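PDB 5JSC: putative acyl-CoA dehydrogenase from Burkholderia xenovorans, which belongs to the acyl-CoA dehydrogenase family of flavoproteins and binds flavin-adenine dinucleotide (FAD) in a four-chain assembly. Local coordinates for residues 318-323 / 335-340; 349-354 / 370-375. All blocks are in the same frame, centred on the assembly; numbering follows the deposited sequence.

Contact 1 (318-323 / 335-340); sequences VYRAAW and AAMAKW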
loop_
_atom_site.group_PDB
_atom_site.type_symbol
_atom_site.label_atom_id
_atom_site.label_comp_id
_atom_site.label_asym_id
_atom_site.label_seq_id
_atom_site.Cartn_x
_atom_site.Cartn_y
_atom_site.Cartn_z
ATOM N N VAL C 318 5.587 -20.426 -2.038
ATOM C CA VAL C 318 6.701 -21.131 -2.672
ATOM C C VAL C 318 6.493 -22.633 -2.585
ATOM O O VAL C 318 6.554 -23.349 -3.594
ATOM C CB VAL C 318 8.040 -20.734 -2.020
ATOM C CG1 VAL C 318 9.157 -21.683 -2.467
ATOM C CG2 VAL C 318 8.390 -19.297 -2.355
ATOM N N TYR C 319 6.248 -23.136 -1.377
ATOM C CA TYR C 319 6.233 -24.581 -1.208
ATOM C C TYR C 319 4.886 -25.196 -1.553
ATOM O O TYR C 319 4.846 -26.384 -1.881
ATOM C CB TYR C 319 6.741 -24.929 0.200
ATOM C CG TYR C 319 8.217 -24.581 0.226
ATOM C CD1 TYR C 319 9.138 -25.366 -0.468
ATOM C CD2 TYR C 319 8.686 -23.424 0.851
ATOM C CE1 TYR C 319 10.487 -25.032 -0.510
ATOM C CE2 TYR C 319 10.033 -23.083 0.807
ATOM C CZ TYR C 319 10.933 -23.892 0.123
ATOM O OH TYR C 319 12.268 -23.573 0.055
ATOM N N ARG C 320 3.802 -24.413 -1.594
ATOM C CA ARG C 320 2.591 -24.903 -2.248
ATOM C C ARG C 320 2.865 -25.180 -3.718
ATOM O O ARG C 320 2.524 -26.249 -4.233
ATOM C CB ARG C 320 1.442 -23.896 -2.093
ATOM C CG ARG C 320 0.099 -24.346 -2.698
ATOM C CD ARG C 320 -0.026 -24.060 -4.206
ATOM N NE ARG C 320 -0.002 -22.626 -4.500
ATOM C CZ ARG C 320 -1.091 -21.866 -4.585
ATOM N NH1 ARG C 320 -2.296 -22.393 -4.417
ATOM N NH2 ARG C 320 -0.976 -20.568 -4.840
ATOM N N ALA C 321 3.486 -24.222 -4.410
ATOM C CA ALA C 321 3.787 -24.418 -5.826
ATOM C C ALA C 321 4.763 -25.567 -6.036
ATOM O O ALA C 321 4.585 -26.381 -6.954
ATOM C CB ALA C 321 4.344 -23.129 -6.437
ATOM N N ALA C 322 5.804 -25.653 -5.204
ATOM C CA ALA C 322 6.785 -26.722 -5.385
ATOM C C ALA C 322 6.170 -28.084 -5.091
ATOM O O ALA C 322 6.371 -29.042 -5.852
ATOM C CB ALA C 322 8.010 -26.473 -4.500
ATOM N N TRP C 323 5.391 -28.181 -4.011
ATOM C CA TRP C 323 4.695 -29.428 -3.710
ATOM C C TRP C 323 3.767 -29.827 -4.856
ATOM O O TRP C 323 3.722 -31.000 -5.260
ATOM C CB TRP C 323 3.916 -29.283 -2.396
ATOM C CG TRP C 323 2.937 -30.391 -2.167
ATOM C CD1 TRP C 323 3.183 -31.602 -1.566
ATOM C CD2 TRP C 323 1.565 -30.409 -2.561
ATOM N NE1 TRP C 323 2.041 -32.366 -1.563
ATOM C CE2 TRP C 323 1.033 -31.660 -2.169
ATOM C CE3 TRP C 323 0.726 -29.489 -3.208
ATOM C CZ2 TRP C 323 -0.298 -32.012 -2.399
ATOM C CZ3 TRP C 323 -0.602 -29.847 -3.436
ATOM C CH2 TRP C 323 -1.096 -31.096 -3.026
ATOM N N ALA C 335 3.276 -21.035 -9.755
ATOM C CA ALA C 335 4.655 -20.558 -9.820
ATOM C C ALA C 335 4.704 -19.057 -10.051
ATOM O O ALA C 335 5.529 -18.361 -9.447
ATOM C CB ALA C 335 5.424 -21.289 -10.928
ATOM N N ALA C 336 3.845 -18.544 -10.938
ATOM C CA ALA C 336 3.791 -17.104 -11.164
ATOM C C ALA C 336 3.412 -16.369 -9.886
ATOM O O ALA C 336 4.026 -15.346 -9.540
ATOM C CB ALA C 336 2.792 -16.781 -12.281
ATOM N N MET C 337 2.403 -16.878 -9.171
ATOM C CA MET C 337 2.001 -16.270 -7.903
ATOM C C MET C 337 3.160 -16.234 -6.916
ATOM O O MET C 337 3.400 -15.217 -6.254
ATOM C CB MET C 337 0.852 -17.051 -7.278
ATOM C CG MET C 337 -0.516 -16.611 -7.609
ATOM S SD MET C 337 -1.589 -17.362 -6.359
ATOM C CE MET C 337 -3.167 -16.888 -7.071
ATOM N N ALA C 338 3.863 -17.360 -6.772
ATOM C CA ALA C 338 4.957 -17.437 -5.811
ATOM C C ALA C 338 6.080 -16.484 -6.185
ATOM O O ALA C 338 6.613 -15.775 -5.326
ATOM C CB ALA C 338 5.480 -18.869 -5.734
ATOM N N LYS C 339 6.466 -16.473 -7.470
ATOM C CA LYS C 339 7.571 -15.628 -7.913
ATOM C C LYS C 339 7.234 -14.156 -7.704
ATOM O O LYS C 339 8.044 -13.386 -7.178
ATOM C CB LYS C 339 7.882 -15.934 -9.385
ATOM C CG LYS C 339 9.237 -15.432 -9.900
ATOM C CD LYS C 339 9.179 -14.004 -10.412
ATOM C CE LYS C 339 10.523 -13.560 -10.974
ATOM N NZ LYS C 339 10.486 -12.145 -11.490
ATOM N N TRP C 340 6.032 -13.762 -8.110
ATOM C CA TRP C 340 5.540 -12.405 -7.895
ATOM C C TRP C 340 5.568 -12.030 -6.418
ATOM O O TRP C 340 6.205 -11.043 -6.019
ATOM C CB TRP C 340 4.123 -12.334 -8.477
ATOM C CG TRP C 340 3.230 -11.184 -8.100
ATOM C CD1 TRP C 340 3.572 -9.993 -7.523
ATOM C CD2 TRP C 340 1.819 -11.139 -8.310
ATOM N NE1 TRP C 340 2.443 -9.212 -7.354
ATOM C CE2 TRP C 340 1.359 -9.901 -7.837
ATOM C CE3 TRP C 340 0.893 -12.040 -8.860
ATOM C CZ2 TRP C 340 0.015 -9.547 -7.875
ATOM C CZ3 TRP C 340 -0.441 -11.683 -8.893
ATOM C CH2 TRP C 340 -0.867 -10.443 -8.415
#
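Ala338 and Ala321 form the apolar centre of this contact between helices 298-325 and 332-356; segments 318-323 and 335-340 run nearly antiparallel (153°), their axes 8.7 Å apart at closest. The methyl of Ala338 settles against the backbone of the other helix, its CB 4.0 Å from Val318 CA, and has looser neighbours in Val318 CG2 and Ala321 CB. One turn away, Ala321 CB points at the second helix and lies 4.1 Å from Ala335 N. With alanine on both sides here, the backbones come close: Ala321 CA and Ala335 CA are 5.6 Å apart. Thr263 of helix 250-286 packs on both Ala321 and Ala335 and so joins the two helices to a third of the C-terminal bundle.

A sulfur-guanidinium contact flanks the alanines. Arg320 leaves its helix with CG anti to the backbone N (chi1 -178°), then bends at chi2 and chi3, which swings the guanidinium across to Met337. There Met337 SD sits at the guanidinium edge, near its plane, 3.6 Å from Arg320 NH2. The same NH2 makes a salt bridge to Asp312 of the second subunit, a residue that also packs on Met337.

No hydrogen bond links the two segments. The alanine part is held by van der Waals contact, and the arginine probably polarises the sulfur somewhat; its buried charge is probably balanced by Asp312 across the subunit interface, which would help to fix the guanidinium beside the thioether.

Contact 2 (349-354 / 370-375); sequences VIDAAV and MLYREI
This is a buried, almost wholly apolar helix-helix contact in the C-terminal helical region, where the short helix 367-376 lies back along the end of helix 332-356. The two segments are nearly antiparallel, at 158°, and their axes approach to 9.2 Å. Ile350 carries most of the packing, and its two branches serve different neighbours. CG2, anti to the backbone N, is directed at the facing backbone and comes within 3.4 Å of Tyr372 N; it also lies 3.7 Å from Leu371 CB. The other branch, extended at chi2 (164°), carries CD1 of Ile350 to Ile375 CB, 3.5 Å away, with both CG1 and CG2 of Ile375 close by. Ile350 thus crosses Leu371 at about a right angle and Ile375 obliquely. One turn further on, Val354 CG2 rests 4.1 Å from Tyr372 CB, and the Val354 side chain is about 8 Å from a bound FAD.

At one margin the contact turns polar. Asp351 and Tyr372 project side by side in the same direction, the carboxylate and ring planes 41° apart, and Asp351 OD1 lies 4.1 Å from Tyr372 CE1. Their polar ends are engaged by the third subunit: Asp351 forms salt bridges with its Arg376 and Arg379, and the Tyr372 ring stacks on its Tyr372 counterpart while the hydroxyl bonds to the backbone O of that residue.

Mostly aliphatic packing therefore joins the helices within the chain, while the Asp351 carboxylate and the Tyr372 ring and hydroxyl, held next to each other, also serve the interface between subunits.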
loop_
_atom_site.group_PDB
_atom_site.type_symbol
_atom_site.label_atom_id
_atom_site.label_comp_id
_atom_site.label_asym_id
_atom_site.label_seq_id
_atom_site.Cartn_x
_atom_site.Cartn_y
_atom_site.Cartn_z
ATOM N N VAL C 349 10.620 -6.513 2.735
ATOM C CA VAL C 349 11.273 -6.975 3.959
ATOM C C VAL C 349 12.674 -6.393 4.058
ATOM O O VAL C 349 13.092 -5.893 5.112
ATOM C CB VAL C 349 11.309 -8.513 3.985
ATOM C CG1 VAL C 349 12.121 -9.009 5.183
ATOM C CG2 VAL C 349 9.880 -9.047 4.032
ATOM N N ILE C 350 13.428 -6.482 2.965
ATOM C CA ILE C 350 14.791 -5.974 2.932
ATOM C C ILE C 350 14.800 -4.469 3.155
ATOM O O ILE C 350 15.619 -3.945 3.919
ATOM C CB ILE C 350 15.451 -6.376 1.600
ATOM C CG1 ILE C 350 15.711 -7.889 1.608
ATOM C CG2 ILE C 350 16.729 -5.600 1.368
ATOM C CD1 ILE C 350 15.995 -8.456 0.222
ATOM N N ASP C 351 13.869 -3.756 2.519
ATOM C CA ASP C 351 13.797 -2.309 2.690
ATOM C C ASP C 351 13.543 -1.938 4.141
ATOM O O ASP C 351 14.130 -0.971 4.657
ATOM C CB ASP C 351 12.701 -1.741 1.795
ATOM C CG ASP C 351 12.654 -0.248 1.819
ATOM O OD1 ASP C 351 13.483 0.369 1.120
ATOM O OD2 ASP C 351 11.779 0.299 2.532
ATOM N N ALA C 352 12.672 -2.695 4.814
ATOM C CA ALA C 352 12.396 -2.448 6.224
ATOM C C ALA C 352 13.625 -2.723 7.082
ATOM O O ALA C 352 13.899 -1.982 8.032
ATOM C CB ALA C 352 11.217 -3.307 6.684
ATOM N N ALA C 353 14.381 -3.783 6.763
ATOM C CA ALA C 353 15.595 -4.074 7.522
ATOM C C ALA C 353 16.646 -2.976 7.353
ATOM O O ALA C 353 17.339 -2.619 8.317
ATOM C CB ALA C 353 16.162 -5.443 7.115
ATOM N N VAL C 354 16.798 -2.446 6.135
ATOM C CA VAL C 354 17.668 -1.287 5.930
ATOM C C VAL C 354 17.259 -0.150 6.859
ATOM O O VAL C 354 18.094 0.457 7.543
ATOM C CB VAL C 354 17.631 -0.838 4.457
ATOM C CG1 VAL C 354 18.309 0.523 4.306
ATOM C CG2 VAL C 354 18.311 -1.871 3.579
ATOM N N MET C 370 23.784 -4.973 1.099
ATOM C CA MET C 370 23.972 -5.921 0.009
ATOM C C MET C 370 22.642 -6.506 -0.442
ATOM O O MET C 370 22.412 -6.686 -1.643
ATOM C CB MET C 370 24.927 -7.029 0.447
ATOM C CG MET C 370 26.316 -6.497 0.737
ATOM S SD MET C 370 27.529 -7.762 1.092
ATOM C CE MET C 370 26.847 -8.495 2.557
ATOM N N LEU C 371 21.754 -6.816 0.511
ATOM C CA LEU C 371 20.456 -7.381 0.158
ATOM C C LEU C 371 19.609 -6.382 -0.620
ATOM O O LEU C 371 18.867 -6.768 -1.531
ATOM C CB LEU C 371 19.729 -7.843 1.418
ATOM C CG LEU C 371 20.353 -9.079 2.076
ATOM C CD1 LEU C 371 19.874 -9.221 3.517
ATOM C CD2 LEU C 371 20.020 -10.341 1.281
ATOM N N TYR C 372 19.706 -5.095 -0.270
ATOM C CA TYR C 372 18.982 -4.057 -0.995
ATOM C C TYR C 372 19.383 -4.029 -2.465
ATOM O O TYR C 372 18.541 -3.800 -3.347
ATOM C CB TYR C 372 19.241 -2.707 -0.322
ATOM C CG TYR C 372 18.605 -1.519 -1.012
ATOM C CD1 TYR C 372 17.249 -1.229 -0.847
ATOM C CD2 TYR C 372 19.371 -0.667 -1.812
ATOM C CE1 TYR C 372 16.664 -0.107 -1.473
ATOM C CE2 TYR C 372 18.806 0.449 -2.423
ATOM C CZ TYR C 372 17.453 0.717 -2.261
ATOM O OH TYR C 372 16.891 1.814 -2.875
ATOM N N ARG C 373 20.665 -4.260 -2.753
ATOM C CA ARG C 373 21.094 -4.364 -4.147
ATOM C C ARG C 373 20.717 -5.706 -4.761
ATOM O O ARG C 373 20.282 -5.759 -5.915
ATOM C CB ARG C 373 22.600 -4.124 -4.255
ATOM C CG ARG C 373 22.959 -2.676 -3.903
ATOM C CD ARG C 373 24.406 -2.340 -4.202
ATOM N NE ARG C 373 25.270 -2.826 -3.147
ATOM C CZ ARG C 373 26.056 -3.886 -3.251
ATOM N NH1 ARG C 373 26.118 -4.572 -4.388
ATOM N NH2 ARG C 373 26.799 -4.250 -2.215
ATOM N N GLU C 374 20.860 -6.790 -3.998
ATOM C CA GLU C 374 20.678 -8.126 -4.555
ATOM C C GLU C 374 19.237 -8.376 -4.988
ATOM O O GLU C 374 18.993 -9.040 -6.003
ATOM C CB GLU C 374 21.100 -9.164 -3.517
ATOM C CG GLU C 374 21.172 -10.567 -4.062
ATOM C CD GLU C 374 22.448 -10.799 -4.844
ATOM O OE1 GLU C 374 23.543 -10.643 -4.259
ATOM O OE2 GLU C 374 22.359 -11.118 -6.045
ATOM N N ILE C 375 18.260 -7.883 -4.223
ATOM C CA ILE C 375 16.888 -8.312 -4.477
ATOM C C ILE C 375 16.306 -7.679 -5.734
ATOM O O ILE C 375 15.398 -8.256 -6.343
ATOM C CB ILE C 375 15.999 -8.014 -3.251
ATOM C CG1 ILE C 375 14.627 -8.700 -3.378
ATOM C CG2 ILE C 375 15.849 -6.502 -3.018
ATOM C CD1 ILE C 375 14.704 -10.225 -3.480
#

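In the fold
Both contacts lie in the C-terminal acyl-CoA dehydrogenase domain and share helix 332-356, contact 1 using its early turns and contact 2 its late ones. They follow in series along the chain: contact 1 pairs the helix with the preceding helix 298-325, and contact 2 with the following helix 367-376. Their centres are 21 Å apart, and the nearest atoms, about 8 Å apart, do not touch. Helix 250-286 packs against both sites. Each also borders a different neighbour, contact 1 the second subunit and contact 2 the third, so this one long helix takes part in the bundle of its own chain and in two interfaces of the tetramer.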